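Local coordinates for hydrogenase 3 maturation protease (Escherichia coli, PDB 2E85), which removes a 32-residue peptide from the C-terminus of the large-subunit precursor of hydrogenase 3, HycE, as an aspartic-type maturation endopeptidase, at residues B[4-10]-B[36-42]; B[17-21]-B[125-131]; B[43-47]-B[91-95]; B[63-69]-B[112-118]. The protein carries 1 engineered substitution. All coordinates share one frame; numbering follows the deposited sequence.

Contacts 1 and 4 are strand pairings in one mixed sheet. Contact 4 lies near the centre of the chain and is buried. Contact 1 takes in an outermost strand and is only partly buried. The two meet where strands 6-11 and 60-66 run side by side, and Leu-8 packs on Val-64. Contacts 2 and 3, both partly buried, join loops, in contact 2 with a helix start, and are held by side-chain bonds instead of paired backbones. A carboxylate grips a threonine in each. Contacts 1 and 3 share one calcium ion, and Leu-9 touches Pro-46 between them. Contacts 2 and 4 share a second calcium ion, bound by Asp-19, Asp-65 and Ala-66.

Contact 1: residues B[4-10]-B[36-42]; sequences VTDVLLC and NWVVIDG. Engineered in segment 4-10: Val-4 (natural residue Met). With CA (calcium ion), chain E.
Val-38, Ile-40 and Gly-42 are bonded through their backbones to Asp-6, Leu-8 and Cys-10, as befits two parallel strands. Four of these bonds are nearly straight. The shortest runs from Ile-40 N to Leu-8 O at 2.7 Å. The last, from Gly-42 N to Cys-10 O, is more bent, with 137° at the hydrogen, where Asp-41 centres an inverse gamma turn.

Apolar side chains meet on both faces of the pair. On the face of Val-7 and Ile-40, Ile-40 CD1 lies against Val-7 CG1 at 3.2 Å, tighter than usual for two carbons. Leu-9 CD1 reaches Ile-40 CG2 at 3.6 Å. On the other face Leu-8 and Val-39 point the same way, and Cys-10 SG touches Val-39 CG1.

Trp-37 has CG anti to its carbonyl carbon (chi1 -57°), which swings the indole toward Asp-6. The ring has Asp-6 CB over one face, 3.8 Å from the centroid of the six-membered ring of Trp-37, a CH-pi contact. The carboxylate of Asp-6 forms a salt bridge with Arg-60, and Trp-37 NE1 bonds to Leu-142 O. Water 2 links Asp-6 OD2 to Asn-36 N.

At the far end Gly-42 O binds a calcium ion at 2.3 Å. Helix 50-56 covers the Val-7 face, and helix 21-31 the face of Leu-8 and Cys-10. Strand 6-11, helix 21-31 and strand 38-43 form a beta-alpha-beta unit.

Contact 2: residues B[17-21]-B[125-131]; sequences GDDGA and YPMTQPI. With CA (calcium ion), chain F.
Asp-18 grips Thr-128 with both carboxylate oxygens. Thr-128 N gives a nearly straight bond, 170° at the hydrogen, to the syn lone pair of Asp-18 OD1 at 2.6 Å. Thr-128 OG1 donates to Asp-18 OD2 at 3.0 Å, also syn but 20° out of the carboxylate plane. Two bonds to one carboxylate should fix its rotation. OD2 also accepts from the backbone N of Asp-119 and Ile-120.

Thr-128 is at the N-cap position of helix 129-141, its hydroxyl given to Asp-18, not to the helix. The 3-10 segment 18-20 is thus tied to the start of that helix. Asp-19, after Asp-18, binds a calcium ion through OD1 at 2.3 Å and, by similarity, nickel.

Carbon contacts lie nearby. Ile-131 crosses Asp-18 at about a right angle, with CD1 3.4 Å from Asp-18 OD2. Its CG2 touches Ala-21 CB. Met-127, bent at chi3 (-41°), brings CE to 3.9 Å from Gly-20 C. Weakly polar is the CA-H...O contact of Gly-17 CA with Tyr-125 O.

Contact 3: residues B[43-47]-B[91-95]; sequences GSAPE and TTHNM. With CA (calcium ion), chain E.
Glu-47 and Thr-91 reach toward each other, and their torsions bring the two polar ends together. The Glu-47 chain is bent at chi2 (94°), which carries its carboxylate to the threonine. Thr-91 OG1 sits between its own backbone N and carbonyl carbon (chi1 70°). From there Thr-91 OG1 donates to Glu-47 OE2 at 2.6 Å, on the syn side and somewhat out of the carboxylate plane.

The same OG1 accepts from His-93 N, which makes an ST turn, and from Met-95 N, both at 3.2 Å. Three bonds thus hold this hydroxyl, at the start of the type I turn from Thr-91 to Asn-94. Glu-47 OE1 is buried and has no polar partner.

The Glu-47 carboxylate lies at the edge of the His-93 ring, the two planes 66° apart. Thr-92 CG2 sits over one face of that ring, 3.7 Å above it. Thr-92 CG2 also touches Ala-45 CB at 3.8 Å. His-93 is a nickel ligand by similarity. Water 9 bridges Ser-44 O and Thr-92 N. Ala-45 O binds a calcium ion at 2.3 Å, a site completed by Gly-42, Asn-48, Asp-49 and waters.

The His-93 ring stacks on His-93 of the second subunit. Within the chain, the loop between strand 38-43 and helix 50-56 meets the loop before helix 97-108, whose Leu-100 packs on Pro-46, Thr-91 and Met-95.

Contact 4: residues B[63-69]-B[112-118]; sequences IVDATDM and IFLGIQP. With CA (calcium ion), chain F.
Ile-63 and Phe-113 pack against each other at a slant on one face of an alpha/beta sheet sandwiched between helices. Their strands are parallel neighbours. Ile-63 CG2 meets Phe-113 CE1 at 3.7 Å. CG of Phe-113 stands anti to the backbone N (chi1 -176°), and the end of its ring comes close to Asp-65 CB and has Thr-67 OG1 at its edge. Helix 97-108 covers this face. On the other face Val-64 CG1 touches Ile-116 CD1 at 3.9 Å, under helix 129-141.

Five backbone bonds join the strands, from Ile-63 N to Ile-112 O at one end to Thr-67 N and Ile-116 O at the other. Asp-65 O accepts twice. Ile-116 N and Thr-67 OG1 approach it from opposite faces of its plane.

At the strand end Asp-65 OD1 and Ala-66 O bind a calcium ion at 2.3 Å and 2.6 Å. Asp-19 and three waters complete the site. By similarity Asp-65 is a nickel ligand too. Asp-65 OD2 accepts from water 6, so two ligands of the same metal are bonded to each other.

Beyond the strands, Gln-117 holds the loop that follows strand 60-66. Its OE1 accepts from Met-69 N at 2.9 Å. Its NE2 bonds to Pro-118 O and, in a nearly straight bond (168° at the hydrogen), to Asp-68 OD1 at 2.9 Å, with the carboxylate plane turned 86° from the amide.

Contact 1: residues B[4-10]-B[36-42]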
loop_
_atom_site.group_PDB
_atom_site.type_symbol
_atom_site.label_atom_id
_atom_site.label_comp_id
_atom_site.label_asym_id
_atom_site.label_seq_id
_atom_site.Cartn_x
_atom_site.Cartn_y
_atom_site.Cartn_z
ATOM N N VAL B 4 13.662 -19.655 -8.450
ATOM C CA VAL B 4 13.347 -18.276 -8.864
ATOM C C VAL B 4 14.457 -17.335 -8.429
ATOM O O VAL B 4 15.020 -17.485 -7.334
ATOM C CB VAL B 4 11.950 -17.794 -8.338
ATOM C CG1 VAL B 4 11.712 -16.285 -8.604
ATOM C CG2 VAL B 4 10.841 -18.619 -8.962
ATOM N N THR B 5 14.773 -16.384 -9.305
ATOM C CA THR B 5 15.729 -15.337 -9.004
ATOM C C THR B 5 15.102 -13.977 -9.341
ATOM O O THR B 5 14.855 -13.171 -8.455
ATOM C CB THR B 5 17.063 -15.533 -9.777
ATOM O OG1 THR B 5 16.792 -15.773 -11.171
ATOM C CG2 THR B 5 17.798 -16.734 -9.217
ATOM N N ASP B 6 14.852 -13.755 -10.620
ATOM C CA ASP B 6 14.367 -12.486 -11.105
ATOM C C ASP B 6 12.856 -12.482 -11.239
ATOM O O ASP B 6 12.281 -13.445 -11.727
ATOM C CB ASP B 6 15.011 -12.222 -12.462
ATOM C CG ASP B 6 16.497 -12.035 -12.370
ATOM O OD1 ASP B 6 16.960 -11.549 -11.335
ATOM O OD2 ASP B 6 17.196 -12.349 -13.353
ATOM N N VAL B 7 12.231 -11.381 -10.854
ATOM C CA VAL B 7 10.779 -11.210 -11.062
ATOM C C VAL B 7 10.559 -9.871 -11.749
ATOM O O VAL B 7 11.207 -8.895 -11.398
ATOM C CB VAL B 7 10.013 -11.277 -9.714
ATOM C CG1 VAL B 7 8.523 -10.998 -9.915
ATOM C CG2 VAL B 7 10.196 -12.682 -9.080
ATOM N N LEU B 8 9.631 -9.860 -12.708
ATOM C CA LEU B 8 9.281 -8.658 -13.466
ATOM C C LEU B 8 7.814 -8.375 -13.217
ATOM O O LEU B 8 6.948 -9.198 -13.543
ATOM C CB LEU B 8 9.548 -8.891 -14.957
ATOM C CG LEU B 8 8.978 -7.861 -15.956
ATOM C CD1 LEU B 8 9.478 -6.461 -15.640
ATOM C CD2 LEU B 8 9.224 -8.256 -17.416
ATOM N N LEU B 9 7.531 -7.224 -12.612
ATOM C CA LEU B 9 6.123 -6.830 -12.340
ATOM C C LEU B 9 5.764 -5.806 -13.383
ATOM O O LEU B 9 6.397 -4.757 -13.462
ATOM C CB LEU B 9 5.961 -6.243 -10.937
ATOM C CG LEU B 9 4.563 -5.633 -10.651
ATOM C CD1 LEU B 9 3.449 -6.720 -10.679
ATOM C CD2 LEU B 9 4.503 -4.867 -9.356
ATOM N N CYS B 10 4.763 -6.126 -14.206
ATOM C CA CYS B 10 4.345 -5.201 -15.268
ATOM C C CYS B 10 3.069 -4.531 -14.812
ATOM O O CYS B 10 2.080 -5.230 -14.605
ATOM C CB CYS B 10 4.022 -5.928 -16.563
ATOM S SG CYS B 10 5.504 -6.613 -17.377
ATOM N N ASN B 36 15.631 -14.789 -17.215
ATOM C CA ASN B 36 15.132 -15.739 -16.214
ATOM C C ASN B 36 13.913 -15.192 -15.480
ATOM O O ASN B 36 13.493 -15.739 -14.479
ATOM C CB ASN B 36 16.245 -16.103 -15.208
ATOM C CG ASN B 36 17.416 -16.815 -15.867
ATOM O OD1 ASN B 36 18.589 -16.451 -15.655
ATOM N ND2 ASN B 36 17.119 -17.812 -16.674
ATOM N N TRP B 37 13.318 -14.131 -16.012
ATOM C CA TRP B 37 12.266 -13.402 -15.288
ATOM C C TRP B 37 10.983 -14.219 -15.156
ATOM O O TRP B 37 10.495 -14.782 -16.143
ATOM C CB TRP B 37 11.939 -12.090 -16.021
ATOM C CG TRP B 37 13.168 -11.183 -16.198
ATOM C CD1 TRP B 37 14.021 -11.152 -17.281
ATOM C CD2 TRP B 37 13.662 -10.210 -15.270
ATOM N NE1 TRP B 37 15.016 -10.230 -17.069
ATOM C CE2 TRP B 37 14.824 -9.632 -15.851
ATOM C CE3 TRP B 37 13.250 -9.774 -13.994
ATOM C CZ2 TRP B 37 15.575 -8.615 -15.204
ATOM C CZ3 TRP B 37 13.995 -8.780 -13.351
ATOM C CH2 TRP B 37 15.131 -8.209 -13.959
ATOM N N VAL B 38 10.446 -14.256 -13.942
ATOM C CA VAL B 38 9.042 -14.607 -13.728
ATOM C C VAL B 38 8.236 -13.318 -13.904
ATOM O O VAL B 38 8.462 -12.347 -13.193
ATOM C CB VAL B 38 8.798 -15.234 -12.327
ATOM C CG1 VAL B 38 7.322 -15.559 -12.143
ATOM C CG2 VAL B 38 9.605 -16.470 -12.161
ATOM N N VAL B 39 7.294 -13.325 -14.846
ATOM C CA VAL B 39 6.637 -12.078 -15.249
ATOM C C VAL B 39 5.221 -12.030 -14.686
ATOM O O VAL B 39 4.379 -12.890 -15.006
ATOM C CB VAL B 39 6.634 -11.911 -16.789
ATOM C CG1 VAL B 39 5.926 -10.597 -17.184
ATOM C CG2 VAL B 39 8.071 -11.958 -17.321
ATOM N N ILE B 40 4.951 -11.033 -13.851
ATOM C CA ILE B 40 3.607 -10.846 -13.277
ATOM C C ILE B 40 2.879 -9.774 -14.091
ATOM O O ILE B 40 3.346 -8.665 -14.200
ATOM C CB ILE B 40 3.678 -10.433 -11.799
ATOM C CG1 ILE B 40 4.232 -11.597 -10.966
ATOM C CG2 ILE B 40 2.294 -10.062 -11.280
ATOM C CD1 ILE B 40 5.705 -11.918 -11.171
ATOM N N ASP B 41 1.746 -10.148 -14.672
ATOM C CA ASP B 41 0.883 -9.207 -15.399
ATOM C C ASP B 41 0.014 -8.512 -14.369
ATOM O O ASP B 41 -1.140 -8.895 -14.153
ATOM C CB ASP B 41 0.053 -10.052 -16.384
ATOM C CG ASP B 41 -0.542 -9.256 -17.522
ATOM O OD1 ASP B 41 -0.353 -8.022 -17.604
ATOM O OD2 ASP B 41 -1.218 -9.913 -18.369
ATOM N N GLY B 42 0.553 -7.441 -13.768
ATOM C CA GLY B 42 -0.014 -6.825 -12.579
ATOM C C GLY B 42 -1.274 -6.004 -12.776
ATOM O O GLY B 42 -1.965 -5.734 -11.807
HETATM CA CA CA E . -2.478 -5.999 -9.580
HETATM O O HOH W 1 13.395 -16.204 -11.865
HETATM O O HOH W 2 16.859 -12.626 -16.047
HETATM O O HOH W 3 0.035 -5.514 -16.405
HETATM O O HOH W 4 -3.904 -7.886 -10.367
HETATM O O HOH W 5 -4.528 -4.798 -10.239
#

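Contact 2: residues B[17-21]-B[125-131]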
loop_
_atom_site.group_PDB
_atom_site.type_symbol
_atom_site.label_atom_id
_atom_site.label_comp_id
_atom_site.label_asym_id
_atom_site.label_seq_id
_atom_site.Cartn_x
_atom_site.Cartn_y
_atom_site.Cartn_z
ATOM N N GLY B 17 -4.881 3.272 -23.350
ATOM C CA GLY B 17 -3.931 3.803 -24.345
ATOM C C GLY B 17 -2.486 3.480 -23.989
ATOM O O GLY B 17 -2.132 2.305 -23.797
ATOM N N ASP B 18 -1.641 4.509 -23.939
ATOM C CA ASP B 18 -0.231 4.292 -23.637
ATOM C C ASP B 18 0.011 3.730 -22.233
ATOM O O ASP B 18 1.091 3.188 -21.987
ATOM C CB ASP B 18 0.600 5.567 -23.856
ATOM C CG ASP B 18 0.802 5.902 -25.331
ATOM O OD1 ASP B 18 0.732 4.973 -26.170
ATOM O OD2 ASP B 18 1.036 7.116 -25.628
ATOM N N ASP B 19 -0.977 3.837 -21.336
ATOM C CA ASP B 19 -0.872 3.135 -20.037
ATOM C C ASP B 19 -0.778 1.615 -20.184
ATOM O O ASP B 19 -0.511 0.904 -19.186
ATOM C CB ASP B 19 -2.026 3.483 -19.098
ATOM C CG ASP B 19 -1.697 3.118 -17.666
ATOM O OD1 ASP B 19 -0.571 3.471 -17.255
ATOM O OD2 ASP B 19 -2.500 2.440 -16.993
ATOM N N GLY B 20 -1.010 1.116 -21.402
ATOM C CA GLY B 20 -0.887 -0.315 -21.714
ATOM C C GLY B 20 0.537 -0.836 -21.850
ATOM O O GLY B 20 0.734 -2.003 -22.165
ATOM N N ALA B 21 1.528 0.024 -21.606
ATOM C CA ALA B 21 2.914 -0.357 -21.883
ATOM C C ALA B 21 3.286 -1.607 -21.076
ATOM O O ALA B 21 3.905 -2.548 -21.605
ATOM C CB ALA B 21 3.836 0.772 -21.569
ATOM N N TYR B 125 -8.179 4.317 -25.910
ATOM C CA TYR B 125 -7.208 4.927 -26.823
ATOM C C TYR B 125 -6.252 3.844 -27.361
ATOM O O TYR B 125 -5.969 2.843 -26.662
ATOM C CB TYR B 125 -6.362 5.964 -26.083
ATOM C CG TYR B 125 -7.044 7.265 -25.702
ATOM C CD1 TYR B 125 -8.432 7.470 -25.891
ATOM C CD2 TYR B 125 -6.297 8.303 -25.156
ATOM C CE1 TYR B 125 -9.030 8.663 -25.510
ATOM C CE2 TYR B 125 -6.886 9.490 -24.768
ATOM C CZ TYR B 125 -8.253 9.676 -24.972
ATOM O OH TYR B 125 -8.830 10.868 -24.567
ATOM N N PRO B 126 -5.706 4.050 -28.576
ATOM C CA PRO B 126 -4.671 3.168 -29.085
ATOM C C PRO B 126 -3.359 3.490 -28.366
ATOM O O PRO B 126 -3.271 4.528 -27.694
ATOM C CB PRO B 126 -4.577 3.569 -30.557
ATOM C CG PRO B 126 -4.930 5.043 -30.547
ATOM C CD PRO B 126 -6.036 5.123 -29.543
ATOM N N MET B 127 -2.383 2.598 -28.460
ATOM C CA MET B 127 -1.014 2.897 -28.017
ATOM C C MET B 127 -0.278 3.645 -29.132
ATOM O O MET B 127 -0.445 3.329 -30.321
ATOM C CB MET B 127 -0.289 1.586 -27.677
ATOM C CG MET B 127 1.169 1.713 -27.270
ATOM S SD MET B 127 1.858 0.132 -26.707
ATOM C CE MET B 127 0.453 -0.436 -25.743
ATOM N N THR B 128 0.554 4.616 -28.774
ATOM C CA THR B 128 1.296 5.343 -29.802
ATOM C C THR B 128 2.642 4.686 -30.117
ATOM O O THR B 128 3.182 3.912 -29.325
ATOM C CB THR B 128 1.466 6.832 -29.454
ATOM O OG1 THR B 128 2.312 6.971 -28.305
ATOM C CG2 THR B 128 0.100 7.513 -29.198
ATOM N N GLN B 129 3.160 4.945 -31.308
ATOM C CA GLN B 129 4.365 4.252 -31.765
ATOM C C GLN B 129 5.581 4.377 -30.830
ATOM O O GLN B 129 6.284 3.376 -30.634
ATOM C CB GLN B 129 4.726 4.689 -33.182
ATOM C CG GLN B 129 5.753 3.818 -33.879
ATOM C CD GLN B 129 5.283 2.397 -34.054
ATOM O OE1 GLN B 129 4.219 2.133 -34.632
ATOM N NE2 GLN B 129 6.082 1.467 -33.575
ATOM N N PRO B 130 5.888 5.586 -30.328
ATOM C CA PRO B 130 7.042 5.711 -29.418
ATOM C C PRO B 130 6.960 4.825 -28.184
ATOM O O PRO B 130 7.995 4.340 -27.697
ATOM C CB PRO B 130 7.013 7.188 -29.049
ATOM C CG PRO B 130 6.538 7.821 -30.281
ATOM C CD PRO B 130 5.361 6.929 -30.634
ATOM N N ILE B 131 5.741 4.555 -27.722
ATOM C CA ILE B 131 5.582 3.699 -26.555
ATOM C C ILE B 131 5.759 2.227 -26.962
ATOM O O ILE B 131 6.370 1.455 -26.244
ATOM C CB ILE B 131 4.210 4.015 -25.868
ATOM C CG1 ILE B 131 4.362 5.300 -25.037
ATOM C CG2 ILE B 131 3.758 2.858 -24.980
ATOM C CD1 ILE B 131 4.419 6.588 -25.854
HETATM CA CA CA F . 0.756 3.376 -15.331
HETATM O O HOH W 6 1.146 4.324 -13.149
HETATM O O HOH W 7 -0.219 2.435 -13.301
HETATM O O HOH W 8 -0.299 5.351 -15.114
#

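Contact 3: residues B[43-47]-B[91-95]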
loop_
_atom_site.group_PDB
_atom_site.type_symbol
_atom_site.label_atom_id
_atom_site.label_comp_id
_atom_site.label_asym_id
_atom_site.label_seq_id
_atom_site.Cartn_x
_atom_site.Cartn_y
_atom_site.Cartn_z
ATOM N N GLY B 43 -1.576 -5.586 -14.001
ATOM C CA GLY B 43 -2.755 -4.747 -14.214
ATOM C C GLY B 43 -2.629 -3.375 -13.550
ATOM O O GLY B 43 -1.531 -2.855 -13.356
ATOM N N SER B 44 -3.788 -2.834 -13.195
ATOM C CA SER B 44 -3.937 -1.450 -12.771
ATOM C C SER B 44 -3.252 -1.073 -11.466
ATOM O O SER B 44 -2.787 0.067 -11.328
ATOM C CB SER B 44 -5.425 -1.104 -12.664
ATOM O OG SER B 44 -6.019 -1.207 -13.932
ATOM N N ALA B 45 -3.245 -1.997 -10.505
ATOM C CA ALA B 45 -2.778 -1.709 -9.143
ATOM C C ALA B 45 -1.727 -2.717 -8.761
ATOM O O ALA B 45 -1.964 -3.910 -8.904
ATOM C CB ALA B 45 -3.927 -1.828 -8.159
ATOM N N PRO B 46 -0.563 -2.245 -8.268
ATOM C CA PRO B 46 0.439 -3.181 -7.737
ATOM C C PRO B 46 0.111 -3.764 -6.341
ATOM O O PRO B 46 0.686 -4.802 -5.962
ATOM C CB PRO B 46 1.709 -2.321 -7.678
ATOM C CG PRO B 46 1.172 -0.928 -7.424
ATOM C CD PRO B 46 -0.075 -0.850 -8.271
ATOM N N GLU B 47 -0.776 -3.112 -5.579
ATOM C CA GLU B 47 -1.069 -3.538 -4.191
ATOM C C GLU B 47 -1.379 -5.014 -4.047
ATOM O O GLU B 47 -0.861 -5.669 -3.132
ATOM C CB GLU B 47 -2.195 -2.727 -3.541
ATOM C CG GLU B 47 -1.766 -1.353 -3.150
ATOM C CD GLU B 47 -2.067 -0.335 -4.228
ATOM O OE1 GLU B 47 -1.910 -0.647 -5.453
ATOM O OE2 GLU B 47 -2.420 0.794 -3.819
ATOM N N THR B 91 -0.281 5.123 -6.378
ATOM C CA THR B 91 -0.981 4.048 -7.078
ATOM C C THR B 91 -2.387 4.536 -7.418
ATOM O O THR B 91 -2.794 5.616 -6.991
ATOM C CB THR B 91 -1.093 2.768 -6.208
ATOM O OG1 THR B 91 -1.995 2.997 -5.122
ATOM C CG2 THR B 91 0.280 2.370 -5.631
ATOM N N THR B 92 -3.128 3.708 -8.157
ATOM C CA THR B 92 -4.516 4.025 -8.514
ATOM C C THR B 92 -5.407 4.168 -7.261
ATOM O O THR B 92 -6.497 4.757 -7.324
ATOM C CB THR B 92 -5.112 2.999 -9.511
ATOM O OG1 THR B 92 -6.396 3.462 -9.963
ATOM C CG2 THR B 92 -5.263 1.632 -8.868
ATOM N N HIS B 93 -4.923 3.661 -6.123
ATOM C CA HIS B 93 -5.701 3.697 -4.873
ATOM C C HIS B 93 -5.245 4.823 -3.962
ATOM O O HIS B 93 -5.612 4.890 -2.775
ATOM C CB HIS B 93 -5.622 2.342 -4.144
ATOM C CG HIS B 93 -6.157 1.206 -4.958
ATOM N ND1 HIS B 93 -7.449 1.193 -5.439
ATOM C CD2 HIS B 93 -5.582 0.053 -5.378
ATOM C CE1 HIS B 93 -7.646 0.086 -6.133
ATOM N NE2 HIS B 93 -6.531 -0.624 -6.111
ATOM N N ASN B 94 -4.407 5.695 -4.528
ATOM C CA ASN B 94 -3.780 6.783 -3.790
ATOM C C ASN B 94 -2.906 6.352 -2.619
ATOM O O ASN B 94 -2.757 7.083 -1.644
ATOM C CB ASN B 94 -4.784 7.861 -3.380
ATOM C CG ASN B 94 -5.128 8.798 -4.544
ATOM O OD1 ASN B 94 -6.272 9.184 -4.731
ATOM N ND2 ASN B 94 -4.127 9.158 -5.326
ATOM N N MET B 95 -2.299 5.183 -2.742
ATOM C CA MET B 95 -1.214 4.785 -1.854
ATOM C C MET B 95 0.091 5.376 -2.400
ATOM O O MET B 95 0.356 5.277 -3.606
ATOM C CB MET B 95 -1.183 3.250 -1.721
ATOM C CG MET B 95 0.086 2.514 -1.907
ATOM S SD MET B 95 0.092 1.122 -0.734
ATOM C CE MET B 95 0.048 2.296 0.671
HETATM CA CA CA E . -2.478 -5.999 -9.580
HETATM O O HOH W 9 -1.507 1.848 -9.620
HETATM O O HOH W 5 -4.528 -4.798 -10.239
HETATM O O HOH W 4 -3.904 -7.886 -10.367
#

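Contact 4: residues B[63-69]-B[112-118]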
loop_
_atom_site.group_PDB
_atom_site.type_symbol
_atom_site.label_atom_id
_atom_site.label_comp_id
_atom_site.label_asym_id
_atom_site.label_seq_id
_atom_site.Cartn_x
_atom_site.Cartn_y
_atom_site.Cartn_z
ATOM N N ILE B 63 10.273 -3.450 -11.946
ATOM C CA ILE B 63 8.892 -2.991 -12.109
ATOM C C ILE B 63 8.876 -2.077 -13.304
ATOM O O ILE B 63 9.701 -1.160 -13.380
ATOM C CB ILE B 63 8.438 -2.197 -10.868
ATOM C CG1 ILE B 63 8.533 -3.082 -9.629
ATOM C CG2 ILE B 63 7.011 -1.667 -11.037
ATOM C CD1 ILE B 63 8.481 -2.335 -8.297
ATOM N N VAL B 64 7.961 -2.332 -14.239
ATOM C CA VAL B 64 7.852 -1.528 -15.452
ATOM C C VAL B 64 6.443 -0.940 -15.523
ATOM O O VAL B 64 5.452 -1.676 -15.447
ATOM C CB VAL B 64 8.102 -2.378 -16.724
ATOM C CG1 VAL B 64 7.696 -1.598 -18.009
ATOM C CG2 VAL B 64 9.576 -2.913 -16.761
ATOM N N ASP B 65 6.363 0.379 -15.699
ATOM C CA ASP B 65 5.079 1.068 -15.662
ATOM C C ASP B 65 5.158 2.305 -16.538
ATOM O O ASP B 65 6.149 3.019 -16.501
ATOM C CB ASP B 65 4.777 1.485 -14.214
ATOM C CG ASP B 65 3.339 2.008 -14.020
ATOM O OD1 ASP B 65 2.518 1.937 -14.941
ATOM O OD2 ASP B 65 3.015 2.452 -12.898
ATOM N N ALA B 66 4.111 2.573 -17.317
ATOM C CA ALA B 66 3.981 3.833 -17.990
ATOM C C ALA B 66 3.757 4.901 -16.890
ATOM O O ALA B 66 2.874 4.737 -16.035
ATOM C CB ALA B 66 2.774 3.799 -18.931
ATOM N N THR B 67 4.525 5.985 -16.929
ATOM C CA THR B 67 4.574 6.946 -15.836
ATOM C C THR B 67 4.837 8.329 -16.442
ATOM O O THR B 67 5.779 8.470 -17.189
ATOM C CB THR B 67 5.793 6.617 -14.917
ATOM O OG1 THR B 67 5.650 5.305 -14.338
ATOM C CG2 THR B 67 5.987 7.632 -13.838
ATOM N N ASP B 68 4.034 9.342 -16.099
ATOM C CA ASP B 68 4.327 10.688 -16.615
ATOM C C ASP B 68 5.535 11.235 -15.839
ATOM O O ASP B 68 5.501 11.327 -14.595
ATOM C CB ASP B 68 3.111 11.626 -16.525
ATOM C CG ASP B 68 3.406 13.044 -17.074
ATOM O OD1 ASP B 68 4.261 13.205 -17.972
ATOM O OD2 ASP B 68 2.749 14.007 -16.601
ATOM N N MET B 69 6.581 11.576 -16.575
ATOM C CA MET B 69 7.846 12.052 -16.012
ATOM C C MET B 69 8.204 13.410 -16.597
ATOM O O MET B 69 9.291 13.947 -16.322
ATOM C CB MET B 69 8.983 11.039 -16.276
ATOM C CG MET B 69 8.832 9.620 -15.597
ATOM S SD MET B 69 10.036 8.366 -16.148
ATOM C CE MET B 69 9.482 8.111 -17.870
ATOM N N ILE B 112 14.193 -2.395 -8.914
ATOM C CA ILE B 112 14.453 -1.399 -9.952
ATOM C C ILE B 112 13.091 -0.942 -10.436
ATOM O O ILE B 112 12.295 -1.785 -10.819
ATOM C CB ILE B 112 15.234 -2.060 -11.144
ATOM C CG1 ILE B 112 16.532 -2.710 -10.641
ATOM C CG2 ILE B 112 15.626 -1.068 -12.259
ATOM C CD1 ILE B 112 17.130 -3.768 -11.570
ATOM N N PHE B 113 12.840 0.367 -10.444
ATOM C CA PHE B 113 11.579 0.888 -10.975
ATOM C C PHE B 113 11.877 1.579 -12.274
ATOM O O PHE B 113 12.592 2.599 -12.280
ATOM C CB PHE B 113 10.944 1.916 -10.031
ATOM C CG PHE B 113 9.612 2.370 -10.514
ATOM C CD1 PHE B 113 8.477 1.671 -10.148
ATOM C CD2 PHE B 113 9.505 3.433 -11.436
ATOM C CE1 PHE B 113 7.240 2.038 -10.640
ATOM C CE2 PHE B 113 8.253 3.813 -11.925
ATOM C CZ PHE B 113 7.131 3.108 -11.525
ATOM N N LEU B 114 11.301 1.065 -13.359
ATOM C CA LEU B 114 11.464 1.611 -14.694
ATOM C C LEU B 114 10.184 2.255 -15.253
ATOM O O LEU B 114 9.131 1.609 -15.354
ATOM C CB LEU B 114 11.933 0.509 -15.635
ATOM C CG LEU B 114 12.270 0.890 -17.076
ATOM C CD1 LEU B 114 13.240 -0.111 -17.674
ATOM C CD2 LEU B 114 11.034 1.013 -17.988
ATOM N N GLY B 115 10.285 3.532 -15.599
ATOM C CA GLY B 115 9.159 4.292 -16.126
ATOM C C GLY B 115 9.328 4.457 -17.620
ATOM O O GLY B 115 10.451 4.614 -18.136
ATOM N N ILE B 116 8.207 4.435 -18.313
ATOM C CA ILE B 116 8.164 4.731 -19.733
ATOM C C ILE B 116 7.182 5.880 -19.867
ATOM O O ILE B 116 6.027 5.771 -19.376
ATOM C CB ILE B 116 7.568 3.563 -20.552
ATOM C CG1 ILE B 116 8.453 2.334 -20.459
ATOM C CG2 ILE B 116 7.304 3.979 -22.016
ATOM C CD1 ILE B 116 7.799 1.033 -20.919
ATOM N N GLN B 117 7.604 6.936 -20.567
ATOM C CA GLN B 117 6.740 8.108 -20.761
ATOM C C GLN B 117 5.599 7.847 -21.726
ATOM O O GLN B 117 5.835 7.595 -22.902
ATOM C CB GLN B 117 7.559 9.280 -21.281
ATOM C CG GLN B 117 6.699 10.515 -21.552
ATOM C CD GLN B 117 6.293 11.191 -20.314
ATOM O OE1 GLN B 117 7.133 11.466 -19.456
ATOM N NE2 GLN B 117 5.010 11.496 -20.193
ATOM N N PRO B 118 4.346 7.948 -21.238
ATOM C CA PRO B 118 3.233 7.882 -22.180
ATOM C C PRO B 118 2.989 9.201 -22.876
ATOM O O PRO B 118 3.459 10.278 -22.433
ATOM C CB PRO B 118 2.033 7.568 -21.289
ATOM C CG PRO B 118 2.335 8.245 -20.020
ATOM C CD PRO B 118 3.867 8.025 -19.844
HETATM CA CA CA F . 0.756 3.376 -15.331
HETATM O O HOH W 6 1.146 4.324 -13.149
HETATM O O HOH W 7 -0.219 2.435 -13.301
HETATM O O HOH W 8 -0.299 5.351 -15.114
#